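Local coordinates for protein PA-I Galactophilic Lectin (Enterobacter cloacae, PDB 6YGQ) that probably binds galactose-type sugars through a calcium ion, as a bacterial lectin domain related to the galactophilic lectin PA-IL, at residues 89-94 with 115-120; 28-33 with 132-137; 69-74 with 99-104; 33-38 with 123-128. All coordinates share one frame; numbering follows the deposited sequence.

Contact 1 of 4, residues 89-94 with 115-120; sequences QARLGN and TLFFAD. With CA (calcium ion), chain E.
T115 O is met twice by strand 89-92: R91 N donates to it over 2.8 Å, the shortest bond of this antiparallel pair, and A90 CA approaches it in a CA-H...O contact. The two strands are the central ones of a four-stranded sheet in this PA-IL-like domain. Q89 with F117 and R91 with T115 are hydrogen-bonded pairs, each closed by a bond in both directions, and A90 with L116 is the non-hydrogen-bonded pair between them.

On the face of Q89, R91, T115 and F117, the guanidinium of R91 lies over one face of the F117 ring. The planes are 27° apart and CZ sits 4.0 Å from the ring centroid, a cation-pi stack with R91 NH1 3.3 Å from F117 CE1. F117 chi1 of 74° sets the ring between its own backbone N and carbonyl carbon, turned back across strand 89-92. N96 OD1 accepts from R91 NH1, which would help hold the guanidinium in this orientation. Q89 CB reaches F117 CZ at 3.6 Å. On the other face, A90 CB touches L116 CD2, and L116 also packs on W26 and V30 of strand 24-31. Beyond the strand, D120 OD2 binds the calcium ion at 2.5 Å.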
loop_
_atom_site.group_PDB
_atom_site.type_symbol
_atom_site.label_atom_id
_atom_site.label_comp_id
_atom_site.label_asym_id
_atom_site.label_seq_id
_atom_site.Cartn_x
_atom_site.Cartn_y
_atom_site.Cartn_z
ATOM N N GLN A 89 4.329 -1.416 11.102
ATOM C CA GLN A 89 4.810 -0.316 11.914
ATOM C C GLN A 89 6.329 -0.343 11.921
ATOM O O GLN A 89 6.959 -1.341 11.559
ATOM C CB GLN A 89 4.259 -0.402 13.340
ATOM C CG GLN A 89 2.780 -0.750 13.377
ATOM C CD GLN A 89 2.044 -0.083 14.513
ATOM O OE1 GLN A 89 2.648 0.338 15.501
ATOM N NE2 GLN A 89 0.725 0.011 14.385
ATOM N N ALA A 90 6.903 0.784 12.320
ATOM C CA ALA A 90 8.339 0.938 12.470
ATOM C C ALA A 90 8.662 1.061 13.951
ATOM O O ALA A 90 7.899 1.660 14.716
ATOM C CB ALA A 90 8.842 2.169 11.713
ATOM N N ARG A 91 9.779 0.469 14.356
ATOM C CA ARG A 91 10.298 0.612 15.708
ATOM C C ARG A 91 11.664 1.275 15.620
ATOM O O ARG A 91 12.525 0.836 14.850
ATOM C CB ARG A 91 10.396 -0.734 16.426
ATOM C CG ARG A 91 10.887 -0.619 17.866
ATOM C CD ARG A 91 10.062 -1.479 18.816
ATOM N NE ARG A 91 10.033 -2.881 18.408
ATOM C CZ ARG A 91 8.926 -3.608 18.256
ATOM N NH1 ARG A 91 7.728 -3.080 18.476
ATOM N NH2 ARG A 91 9.021 -4.876 17.880
ATOM N N LEU A 92 11.849 2.333 16.401
ATOM C CA LEU A 92 13.072 3.128 16.371
ATOM C C LEU A 92 13.238 3.722 17.761
ATOM O O LEU A 92 12.346 4.430 18.232
ATOM C CB LEU A 92 12.978 4.221 15.304
ATOM C CG LEU A 92 14.191 5.121 15.078
ATOM C CD1 LEU A 92 15.294 4.390 14.337
ATOM C CD2 LEU A 92 13.759 6.370 14.314
ATOM N N GLY A 93 14.344 3.403 18.424
ATOM C CA GLY A 93 14.574 3.940 19.758
ATOM C C GLY A 93 13.479 3.616 20.751
ATOM O O GLY A 93 13.067 4.487 21.529
ATOM N N ASN A 94 12.991 2.377 20.734
ATOM C CA ASN A 94 11.985 1.880 21.673
ATOM C C ASN A 94 10.647 2.599 21.551
ATOM O O ASN A 94 9.851 2.596 22.494
ATOM C CB ASN A 94 12.494 1.972 23.114
ATOM C CG ASN A 94 13.383 0.810 23.486
ATOM O OD1 ASN A 94 14.592 0.965 23.652
ATOM N ND2 ASN A 94 12.789 -0.372 23.606
ATOM N N THR A 115 13.765 -0.863 12.731
ATOM C CA THR A 115 13.087 -2.151 12.727
ATOM C C THR A 115 11.697 -1.970 12.134
ATOM O O THR A 115 11.053 -0.934 12.334
ATOM C CB THR A 115 12.999 -2.727 14.140
ATOM O OG1 THR A 115 14.290 -3.216 14.524
ATOM C CG2 THR A 115 11.992 -3.865 14.212
ATOM N N LEU A 116 11.254 -2.966 11.379
ATOM C CA LEU A 116 9.912 -3.010 10.816
ATOM C C LEU A 116 9.234 -4.261 11.352
ATOM O O LEU A 116 9.829 -5.344 11.335
ATOM C CB LEU A 116 9.960 -3.008 9.289
ATOM C CG LEU A 116 10.620 -1.764 8.686
ATOM C CD1 LEU A 116 11.031 -1.998 7.239
ATOM C CD2 LEU A 116 9.687 -0.566 8.793
ATOM N N PHE A 117 8.011 -4.116 11.853
ATOM C CA PHE A 117 7.348 -5.232 12.506
ATOM C C PHE A 117 5.862 -5.236 12.185
ATOM O O PHE A 117 5.273 -4.211 11.831
ATOM C CB PHE A 117 7.592 -5.212 14.037
ATOM C CG PHE A 117 6.822 -4.152 14.783
ATOM C CD1 PHE A 117 7.306 -2.857 14.879
ATOM C CD2 PHE A 117 5.628 -4.461 15.413
ATOM C CE1 PHE A 117 6.602 -1.885 15.575
ATOM C CE2 PHE A 117 4.917 -3.496 16.107
ATOM C CZ PHE A 117 5.406 -2.207 16.190
ATOM N N PHE A 118 5.287 -6.434 12.269
ATOM C CA PHE A 118 3.852 -6.656 12.159
ATOM C C PHE A 118 3.226 -6.468 13.534
ATOM O O PHE A 118 3.700 -7.041 14.521
ATOM C CB PHE A 118 3.584 -8.064 11.624
ATOM C CG PHE A 118 2.128 -8.400 11.470
ATOM C CD1 PHE A 118 1.448 -9.067 12.476
ATOM C CD2 PHE A 118 1.445 -8.067 10.312
ATOM C CE1 PHE A 118 0.109 -9.384 12.336
ATOM C CE2 PHE A 118 0.105 -8.379 10.167
ATOM C CZ PHE A 118 -0.563 -9.041 11.182
ATOM N N ALA A 119 2.171 -5.663 13.601
ATOM C CA ALA A 119 1.540 -5.312 14.865
ATOM C C ALA A 119 0.519 -6.376 15.254
ATOM O O ALA A 119 -0.423 -6.648 14.503
ATOM C CB ALA A 119 0.870 -3.942 14.766
ATOM N N ASP A 120 0.702 -6.966 16.433
ATOM C CA ASP A 120 -0.255 -7.922 16.969
ATOM C C ASP A 120 -0.129 -7.908 18.484
ATOM O O ASP A 120 0.816 -7.348 19.045
ATOM C CB ASP A 120 -0.031 -9.330 16.407
ATOM C CG ASP A 120 -1.265 -10.212 16.527
ATOM O OD1 ASP A 120 -2.313 -9.722 16.998
ATOM O OD2 ASP A 120 -1.184 -11.399 16.149
HETATM CA CA CA E . -2.496 -13.513 16.132
HETATM O O HOH W 1 14.976 -0.762 16.579
HETATM O O HOH W 2 -3.934 -11.777 17.155
HETATM O O HOH W 3 -4.388 -14.563 17.460
#

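Contact 2 of 4, residues 28-33 with 132-137; sequences GKVDAK and FSVEVY
Four backbone hydrogen bonds join G28 and V30 to V134 and F132, making strands 28-31 and 132-137 antiparallel neighbours in the larger sheet of the domain. G28 pairs with V134 and V30 with F132, both as hydrogen-bonded pairs. The shortest bond runs from V30 N to F132 O (2.8 Å), and the straightest from V134 N to G28 O at 175°. K29 and S133 form the non-hydrogen-bonded pair between them, where the strands also meet in two CA-H...O contacts: K29 CA lies 3.2 Å from F132 O and S133 CA faces G28 O.

The apolar contacts lie on the face of V30, F132 and V134. V30 CG2 meets V134 CG2 at 3.8 Å; in both valines this branch lies anti to the carbonyl carbon, so that the two methyls turn toward each other diagonally across the strands. V30 CB also sits 4.4 Å from F132 CB. L116 of strand 112-118 packs on both valines, which places this face between the two sheets.

On the face of K29 and S133, lysine methylenes lie against a hydroxyl. K29 bends at chi2 (-65°), bringing its aliphatic part alongside S133, with K29 CD 3.5 Å from S133 OG. At the strand end, D31 OD1 accepts from K33 N in an Asx turn that leads into the following loop.

The pairing is therefore two-sided: branched and aromatic carbons form the buried layer, while the lysine chain and serine hydroxyl lie on the outer, more solvent-accessible side.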
loop_
_atom_site.group_PDB
_atom_site.type_symbol
_atom_site.label_atom_id
_atom_site.label_comp_id
_atom_site.label_asym_id
_atom_site.label_seq_id
_atom_site.Cartn_x
_atom_site.Cartn_y
_atom_site.Cartn_z
ATOM N N GLY A 28 13.378 -5.919 1.934
ATOM C CA GLY A 28 13.278 -7.213 2.562
ATOM C C GLY A 28 11.857 -7.520 2.967
ATOM O O GLY A 28 10.904 -6.943 2.439
ATOM N N LYS A 29 11.728 -8.428 3.934
ATOM C CA LYS A 29 10.443 -8.960 4.354
ATOM C C LYS A 29 10.203 -8.706 5.836
ATOM O O LYS A 29 11.143 -8.578 6.625
ATOM C CB LYS A 29 10.355 -10.474 4.092
ATOM C CG LYS A 29 10.749 -10.903 2.686
ATOM C CD LYS A 29 9.776 -10.357 1.650
ATOM C CE LYS A 29 9.724 -11.233 0.405
ATOM N NZ LYS A 29 11.076 -11.464 -0.171
ATOM N N VAL A 30 8.923 -8.652 6.200
ATOM C CA VAL A 30 8.475 -8.560 7.585
ATOM C C VAL A 30 7.536 -9.735 7.835
ATOM O O VAL A 30 6.465 -9.823 7.222
ATOM C CB VAL A 30 7.782 -7.218 7.876
ATOM C CG1 VAL A 30 7.202 -7.203 9.285
ATOM C CG2 VAL A 30 8.760 -6.059 7.690
ATOM N N ASP A 31 7.952 -10.639 8.722
ATOM C CA ASP A 31 7.212 -11.858 9.039
ATOM C C ASP A 31 6.111 -11.550 10.046
ATOM O O ASP A 31 6.368 -10.962 11.101
ATOM C CB ASP A 31 8.194 -12.898 9.592
ATOM C CG ASP A 31 7.556 -14.253 9.892
ATOM O OD1 ASP A 31 6.319 -14.396 9.887
ATOM O OD2 ASP A 31 8.331 -15.195 10.157
ATOM N N ALA A 32 4.880 -11.945 9.716
ATOM C CA ALA A 32 3.749 -11.663 10.591
ATOM C C ALA A 32 3.837 -12.402 11.920
ATOM O O ALA A 32 3.166 -12.005 12.879
ATOM C CB ALA A 32 2.441 -12.025 9.886
ATOM N N LYS A 33 4.645 -13.458 12.002
ATOM C CA LYS A 33 4.759 -14.264 13.209
ATOM C C LYS A 33 5.883 -13.808 14.132
ATOM O O LYS A 33 6.051 -14.392 15.210
ATOM C CB LYS A 33 4.977 -15.737 12.831
ATOM C CG LYS A 33 3.696 -16.557 12.746
ATOM C CD LYS A 33 3.633 -17.417 11.489
ATOM C CE LYS A 33 4.870 -18.275 11.309
ATOM N NZ LYS A 33 4.573 -19.492 10.504
ATOM N N PHE A 132 5.030 -9.244 4.793
ATOM C CA PHE A 132 4.989 -8.037 3.985
ATOM C C PHE A 132 6.340 -7.854 3.300
ATOM O O PHE A 132 7.388 -8.156 3.879
ATOM C CB PHE A 132 4.669 -6.797 4.826
ATOM C CG PHE A 132 3.291 -6.806 5.445
ATOM C CD1 PHE A 132 2.216 -7.394 4.799
ATOM C CD2 PHE A 132 3.075 -6.213 6.681
ATOM C CE1 PHE A 132 0.956 -7.395 5.375
ATOM C CE2 PHE A 132 1.818 -6.210 7.261
ATOM C CZ PHE A 132 0.759 -6.801 6.607
ATOM N N SER A 133 6.301 -7.384 2.057
ATOM C CA SER A 133 7.487 -6.920 1.353
ATOM C C SER A 133 7.603 -5.414 1.551
ATOM O O SER A 133 6.652 -4.676 1.277
ATOM C CB SER A 133 7.401 -7.251 -0.135
ATOM O OG SER A 133 7.436 -8.649 -0.343
ATOM N N VAL A 134 8.762 -4.960 2.025
ATOM C CA VAL A 134 8.964 -3.563 2.387
ATOM C C VAL A 134 10.236 -3.043 1.732
ATOM O O VAL A 134 11.271 -3.719 1.737
ATOM C CB VAL A 134 9.040 -3.378 3.918
ATOM C CG1 VAL A 134 9.078 -1.898 4.268
ATOM C CG2 VAL A 134 7.873 -4.071 4.608
ATOM N N GLU A 135 10.154 -1.836 1.175
ATOM C CA GLU A 135 11.296 -1.125 0.619
ATOM C C GLU A 135 11.511 0.168 1.397
ATOM O O GLU A 135 10.552 0.800 1.850
ATOM C CB GLU A 135 11.087 -0.807 -0.870
ATOM C CG GLU A 135 10.775 -2.015 -1.743
ATOM C CD GLU A 135 10.058 -1.642 -3.035
ATOM O OE1 GLU A 135 10.061 -0.447 -3.405
ATOM O OE2 GLU A 135 9.493 -2.548 -3.684
ATOM N N VAL A 136 12.776 0.561 1.551
ATOM C CA VAL A 136 13.144 1.790 2.247
ATOM C C VAL A 136 14.073 2.596 1.350
ATOM O O VAL A 136 15.074 2.066 0.850
ATOM C CB VAL A 136 13.822 1.511 3.602
ATOM C CG1 VAL A 136 14.092 2.817 4.343
ATOM C CG2 VAL A 136 12.966 0.582 4.445
ATOM N N TYR A 137 13.754 3.876 1.164
ATOM C CA TYR A 137 14.504 4.769 0.293
ATOM C C TYR A 137 15.001 5.976 1.076
ATOM O O TYR A 137 14.314 6.472 1.974
ATOM C CB TYR A 137 13.637 5.251 -0.881
ATOM C CG TYR A 137 13.163 4.140 -1.782
ATOM C CD1 TYR A 137 11.987 3.452 -1.512
ATOM C CD2 TYR A 137 13.894 3.775 -2.902
ATOM C CE1 TYR A 137 11.556 2.431 -2.335
ATOM C CE2 TYR A 137 13.472 2.758 -3.727
ATOM C CZ TYR A 137 12.303 2.091 -3.441
ATOM O OH TYR A 137 11.886 1.076 -4.269
#

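Contact 3 of 4, residues 69-74 with 99-104; sequences APQGRI and VGNHKY
The side-chain amides of Q71 and N101 lie with their planes only 14° apart, although the two side chains run obliquely to one another, and they join two tight turns at the dimer interface. The turns are a type I beta turn from A69 to G72 and a type II' beta turn from V99 to H102, in which G100 takes the position with positive phi.

N101 ND2 donates to Q71 OE1 at 2.8 Å. The bond is bent, 131° at the hydrogen, because the amides are offset rather than level: the donor stands above the carbonyl plane of Q71. Q71 reaches this place by a first torsion of 56°, which puts CG between the backbone N and the carbonyl carbon, and by an extended chain beyond. Both amides have further partners in the second subunit, where A54 O of that subunit accepts from N101 ND2 and G56 O of that subunit from Q71 NE2. The two amides are thus held from both chains, and N101 also packs on N101 of the second subunit.

The P70 and N101 side chains cross at about a right angle, with P70 CB 3.3 Å from N101 OD1. Q71 CB approaches the same oxygen equally closely, so OD1 is set against the carbons of two successive residues. Both turns bond to the backbone of L88 in strand 88-92, through P70 and G100. They also touch directly through their own backbones, where G100 CA points a C-H at P70 O over 3.3 Å.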
loop_
_atom_site.group_PDB
_atom_site.type_symbol
_atom_site.label_atom_id
_atom_site.label_comp_id
_atom_site.label_asym_id
_atom_site.label_seq_id
_atom_site.Cartn_x
_atom_site.Cartn_y
_atom_site.Cartn_z
ATOM N N ALA A 69 -3.559 -6.275 5.422
ATOM C CA ALA A 69 -2.573 -5.700 4.523
ATOM C C ALA A 69 -1.708 -4.762 5.346
ATOM O O ALA A 69 -1.959 -4.551 6.539
ATOM C CB ALA A 69 -3.265 -4.953 3.375
ATOM N N PRO A 70 -0.643 -4.193 4.764
ATOM C CA PRO A 70 0.128 -3.196 5.536
ATOM C C PRO A 70 -0.765 -2.129 6.152
ATOM O O PRO A 70 -0.533 -1.698 7.287
ATOM C CB PRO A 70 1.101 -2.622 4.498
ATOM C CG PRO A 70 1.307 -3.768 3.534
ATOM C CD PRO A 70 -0.036 -4.454 3.443
ATOM N N GLN A 71 -1.814 -1.724 5.437
ATOM C CA GLN A 71 -2.777 -0.741 5.920
ATOM C C GLN A 71 -3.713 -1.284 7.008
ATOM O O GLN A 71 -4.676 -0.584 7.342
ATOM C CB GLN A 71 -3.604 -0.217 4.744
ATOM C CG GLN A 71 -4.315 -1.304 3.952
ATOM C CD GLN A 71 -5.121 -0.751 2.793
ATOM O OE1 GLN A 71 -4.774 0.278 2.213
ATOM N NE2 GLN A 71 -6.208 -1.431 2.453
ATOM N N GLY A 72 -3.522 -2.462 7.578
ATOM C CA GLY A 72 -4.332 -2.914 8.690
ATOM C C GLY A 72 -5.281 -4.033 8.301
ATOM O O GLY A 72 -5.238 -4.580 7.194
ATOM N N ARG A 73 -6.155 -4.370 9.246
ATOM C CA ARG A 73 -7.052 -5.502 9.080
ATOM C C ARG A 73 -8.190 -5.162 8.126
ATOM O O ARG A 73 -8.574 -4.000 7.955
ATOM C CB ARG A 73 -7.620 -5.946 10.431
ATOM C CG ARG A 73 -8.675 -5.024 11.047
ATOM C CD ARG A 73 -9.332 -5.722 12.235
ATOM N NE ARG A 73 -10.260 -4.888 12.996
ATOM C CZ ARG A 73 -11.481 -4.554 12.588
ATOM N NH1 ARG A 73 -11.927 -4.960 11.409
ATOM N NH2 ARG A 73 -12.255 -3.804 13.360
ATOM N N ILE A 74 -8.743 -6.202 7.512
ATOM C CA ILE A 74 -9.842 -6.032 6.567
ATOM C C ILE A 74 -11.107 -5.667 7.334
ATOM O O ILE A 74 -11.274 -6.081 8.492
ATOM C CB ILE A 74 -10.069 -7.295 5.718
ATOM C CG1 ILE A 74 -10.463 -8.487 6.594
ATOM C CG2 ILE A 74 -8.825 -7.621 4.905
ATOM C CD1 ILE A 74 -11.062 -9.643 5.806
ATOM N N VAL A 99 3.267 2.852 9.862
ATOM C CA VAL A 99 3.780 2.916 8.493
ATOM C C VAL A 99 2.654 2.647 7.496
ATOM O O VAL A 99 2.411 3.456 6.595
ATOM C CB VAL A 99 4.938 1.922 8.286
ATOM C CG1 VAL A 99 5.339 1.861 6.810
ATOM C CG2 VAL A 99 6.126 2.314 9.152
ATOM N N GLY A 100 1.966 1.515 7.644
ATOM C CA GLY A 100 0.921 1.195 6.688
ATOM C C GLY A 100 1.505 0.827 5.335
ATOM O O GLY A 100 2.610 0.286 5.228
ATOM N N ASN A 101 0.740 1.130 4.278
ATOM C CA ASN A 101 1.209 0.864 2.924
ATOM C C ASN A 101 2.424 1.710 2.571
ATOM O O ASN A 101 3.245 1.303 1.740
ATOM C CB ASN A 101 0.117 1.160 1.892
ATOM C CG ASN A 101 -1.068 0.231 1.994
ATOM O OD1 ASN A 101 -1.028 -0.787 2.684
ATOM N ND2 ASN A 101 -2.143 0.580 1.291
ATOM N N HIS A 102 2.527 2.907 3.141
ATOM C CA HIS A 102 3.587 3.815 2.736
ATOM C C HIS A 102 3.732 4.927 3.760
ATOM O O HIS A 102 2.741 5.428 4.296
ATOM C CB HIS A 102 3.308 4.413 1.349
ATOM C CG HIS A 102 1.904 4.903 1.166
ATOM N ND1 HIS A 102 1.478 6.131 1.623
ATOM C CD2 HIS A 102 0.833 4.335 0.562
ATOM C CE1 HIS A 102 0.204 6.297 1.315
ATOM N NE2 HIS A 102 -0.212 5.220 0.673
ATOM N N LYS A 103 4.982 5.297 4.024
ATOM C CA LYS A 103 5.320 6.487 4.797
ATOM C C LYS A 103 6.268 7.312 3.939
ATOM O O LYS A 103 7.443 6.961 3.791
ATOM C CB LYS A 103 5.952 6.127 6.136
ATOM C CG LYS A 103 5.755 7.198 7.184
ATOM C CD LYS A 103 6.404 6.819 8.499
ATOM C CE LYS A 103 5.543 7.245 9.683
ATOM N NZ LYS A 103 5.268 8.708 9.722
ATOM N N TYR A 104 5.761 8.399 3.373
ATOM C CA TYR A 104 6.449 9.136 2.322
ATOM C C TYR A 104 7.171 10.344 2.900
ATOM O O TYR A 104 6.568 11.159 3.606
ATOM C CB TYR A 104 5.437 9.567 1.258
ATOM C CG TYR A 104 6.015 10.283 0.062
ATOM C CD1 TYR A 104 6.818 9.618 -0.853
ATOM C CD2 TYR A 104 5.732 11.623 -0.164
ATOM C CE1 TYR A 104 7.336 10.273 -1.955
ATOM C CE2 TYR A 104 6.246 12.286 -1.260
ATOM C CZ TYR A 104 7.047 11.607 -2.152
ATOM O OH TYR A 104 7.560 12.264 -3.245
#

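Contact 4 of 4, residues 33-38 with 123-128; sequences KNAEGT and DQYKDN. With CA (calcium ion), chain E.
The calcium-binding loop 123-128 rests against loop 33-38, the link between strands 24-31 and 38-44. A35 lies over one face of the Y125 ring, its CA 3.7 Å from the centroid in a CH-pi contact and its CB near CD1. The tyrosine hydroxyl is hydrogen-bonded to F118 O, and one water donates both to Y125 OH and to A35 O (2.6 Å). K126 bends at chi2 (-47°), which brings NZ to 3.0 Å from K33 O, above the carbonyl plane. The K33 chain lies alongside the turn at Y125 to N128, its CG 3.3 Å from Y125 O, and a second water links K33 NZ to N128 O.

Both loops contain type I turns, N34 to G37 and Y125 to N128, the first with an Asx turn in which N34 OD1 accepts from E36 N. The second turn supplies D127 OD1 and N128 OD1, each 2.4 Å from the calcium ion, and Q124 O, just before the turn, binds at 2.3 Å. D120, N60 O and two waters complete the site, consistent with PA-IL relatives, in which sugar hydroxyls reach the calcium. N128 ND2 donates to A32 O, and D127 OD2 accepts from a metal-bound water over 2.5 Å.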
loop_
_atom_site.group_PDB
_atom_site.type_symbol
_atom_site.label_atom_id
_atom_site.label_comp_id
_atom_site.label_asym_id
_atom_site.label_seq_id
_atom_site.Cartn_x
_atom_site.Cartn_y
_atom_site.Cartn_z
ATOM N N LYS A 33 4.645 -13.458 12.002
ATOM C CA LYS A 33 4.759 -14.264 13.209
ATOM C C LYS A 33 5.883 -13.808 14.132
ATOM O O LYS A 33 6.051 -14.392 15.210
ATOM C CB LYS A 33 4.977 -15.737 12.831
ATOM C CG LYS A 33 3.696 -16.557 12.746
ATOM C CD LYS A 33 3.633 -17.417 11.489
ATOM C CE LYS A 33 4.870 -18.275 11.309
ATOM N NZ LYS A 33 4.573 -19.492 10.504
ATOM N N ASN A 34 6.647 -12.785 13.748
ATOM C CA ASN A 34 7.856 -12.390 14.473
ATOM C C ASN A 34 7.559 -11.166 15.333
ATOM O O ASN A 34 7.502 -10.040 14.835
ATOM C CB ASN A 34 8.997 -12.106 13.502
ATOM C CG ASN A 34 10.317 -11.877 14.213
ATOM O OD1 ASN A 34 10.357 -11.746 15.434
ATOM N ND2 ASN A 34 11.404 -11.834 13.452
ATOM N N ALA A 35 7.412 -11.386 16.643
ATOM C CA ALA A 35 7.090 -10.284 17.544
ATOM C C ALA A 35 8.197 -9.238 17.580
ATOM O O ALA A 35 7.929 -8.065 17.865
ATOM C CB ALA A 35 6.827 -10.814 18.954
ATOM N N GLU A 36 9.437 -9.632 17.306
ATOM C CA GLU A 36 10.556 -8.702 17.339
ATOM C C GLU A 36 10.740 -7.946 16.030
ATOM O O GLU A 36 11.521 -6.989 15.990
ATOM C CB GLU A 36 11.851 -9.448 17.681
ATOM C CG GLU A 36 12.016 -9.749 19.165
ATOM C CD GLU A 36 11.130 -10.888 19.640
ATOM O OE1 GLU A 36 10.963 -11.870 18.885
ATOM O OE2 GLU A 36 10.603 -10.801 20.770
ATOM N N GLY A 37 10.046 -8.349 14.969
ATOM C CA GLY A 37 10.145 -7.669 13.700
ATOM C C GLY A 37 11.438 -7.977 12.972
ATOM O O GLY A 37 12.248 -8.817 13.377
ATOM N N THR A 38 11.622 -7.271 11.862
ATOM C CA THR A 38 12.824 -7.382 11.049
ATOM C C THR A 38 13.752 -6.223 11.389
ATOM O O THR A 38 13.356 -5.057 11.288
ATOM C CB THR A 38 12.485 -7.368 9.560
ATOM O OG1 THR A 38 11.627 -8.474 9.255
ATOM C CG2 THR A 38 13.755 -7.457 8.720
ATOM N N ASP A 123 2.103 -12.023 22.763
ATOM C CA ASP A 123 1.908 -13.463 22.892
ATOM C C ASP A 123 0.757 -13.982 22.040
ATOM O O ASP A 123 0.183 -15.031 22.346
ATOM C CB ASP A 123 1.685 -13.861 24.356
ATOM C CG ASP A 123 2.903 -13.600 25.222
ATOM O OD1 ASP A 123 4.028 -13.907 24.777
ATOM O OD2 ASP A 123 2.734 -13.083 26.347
ATOM N N GLN A 124 0.407 -13.271 20.968
ATOM C CA GLN A 124 -0.617 -13.718 20.033
ATOM C C GLN A 124 -0.079 -13.802 18.608
ATOM O O GLN A 124 -0.860 -13.833 17.652
ATOM C CB GLN A 124 -1.834 -12.790 20.097
ATOM C CG GLN A 124 -2.526 -12.785 21.458
ATOM C CD GLN A 124 -3.720 -11.847 21.516
ATOM O OE1 GLN A 124 -3.704 -10.764 20.930
ATOM N NE2 GLN A 124 -4.761 -12.259 22.231
ATOM N N TYR A 125 1.241 -13.858 18.448
ATOM C CA TYR A 125 1.832 -13.804 17.122
ATOM C C TYR A 125 1.874 -15.154 16.421
ATOM O O TYR A 125 1.917 -15.193 15.188
ATOM C CB TYR A 125 3.263 -13.256 17.200
ATOM C CG TYR A 125 3.359 -11.752 17.149
ATOM C CD1 TYR A 125 3.197 -10.992 18.297
ATOM C CD2 TYR A 125 3.615 -11.090 15.956
ATOM C CE1 TYR A 125 3.283 -9.617 18.260
ATOM C CE2 TYR A 125 3.701 -9.712 15.907
ATOM C CZ TYR A 125 3.535 -8.981 17.065
ATOM O OH TYR A 125 3.622 -7.610 17.038
ATOM N N LYS A 126 1.869 -16.255 17.161
ATOM C CA LYS A 126 2.263 -17.535 16.589
ATOM C C LYS A 126 1.125 -18.277 15.896
ATOM O O LYS A 126 1.348 -19.386 15.398
ATOM C CB LYS A 126 2.895 -18.409 17.675
ATOM C CG LYS A 126 4.223 -17.847 18.205
ATOM C CD LYS A 126 5.150 -17.415 17.066
ATOM C CE LYS A 126 6.538 -17.035 17.555
ATOM N NZ LYS A 126 7.462 -16.786 16.410
ATOM N N ASP A 127 -0.074 -17.699 15.822
ATOM C CA ASP A 127 -1.102 -18.183 14.910
ATOM C C ASP A 127 -1.218 -17.306 13.669
ATOM O O ASP A 127 -2.189 -17.436 12.914
ATOM C CB ASP A 127 -2.454 -18.281 15.620
ATOM C CG ASP A 127 -2.961 -16.943 16.113
ATOM O OD1 ASP A 127 -2.280 -15.918 15.888
ATOM O OD2 ASP A 127 -4.046 -16.923 16.733
ATOM N N ASN A 128 -0.255 -16.418 13.441
ATOM C CA ASN A 128 -0.281 -15.556 12.273
ATOM C C ASN A 128 0.301 -16.291 11.068
ATOM O O ASN A 128 0.728 -17.446 11.153
ATOM C CB ASN A 128 0.477 -14.260 12.551
ATOM C CG ASN A 128 -0.155 -13.449 13.663
ATOM O OD1 ASN A 128 -1.239 -13.777 14.143
ATOM N ND2 ASN A 128 0.520 -12.386 14.079
HETATM CA CA CA E . -2.496 -13.513 16.132
HETATM O O HOH W 4 1.860 -19.382 9.602
HETATM O O HOH W 5 8.121 -13.857 17.938
HETATM O O HOH W 6 5.724 -6.910 18.756
HETATM O O HOH W 3 -4.388 -14.563 17.460
HETATM O O HOH W 2 -3.934 -11.777 17.155
#

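Overall arrangement
Contacts 1 and 2 each pair neighbouring strands, contact 1 in one sheet and contact 2 in the other, and meet in the interior, where L116 lies against V134 and F118 beside F132. Contact 3 is the most buried of the four and joins turns at the subunit interface, while contact 4, which shares the calcium ion with contact 1, lies farthest from the chain centre. Contacts 1 and 2 rest on backbone ladders with apolar inner faces; the other face carries an arginine-aromatic stack in contact 1 but a lysine beside a serine in contact 2. Contact 3 relies on amides shared with the second subunit, contact 4 on a CH-pi contact, a lysine-to-carbonyl bond and bridging waters, beside the metal site.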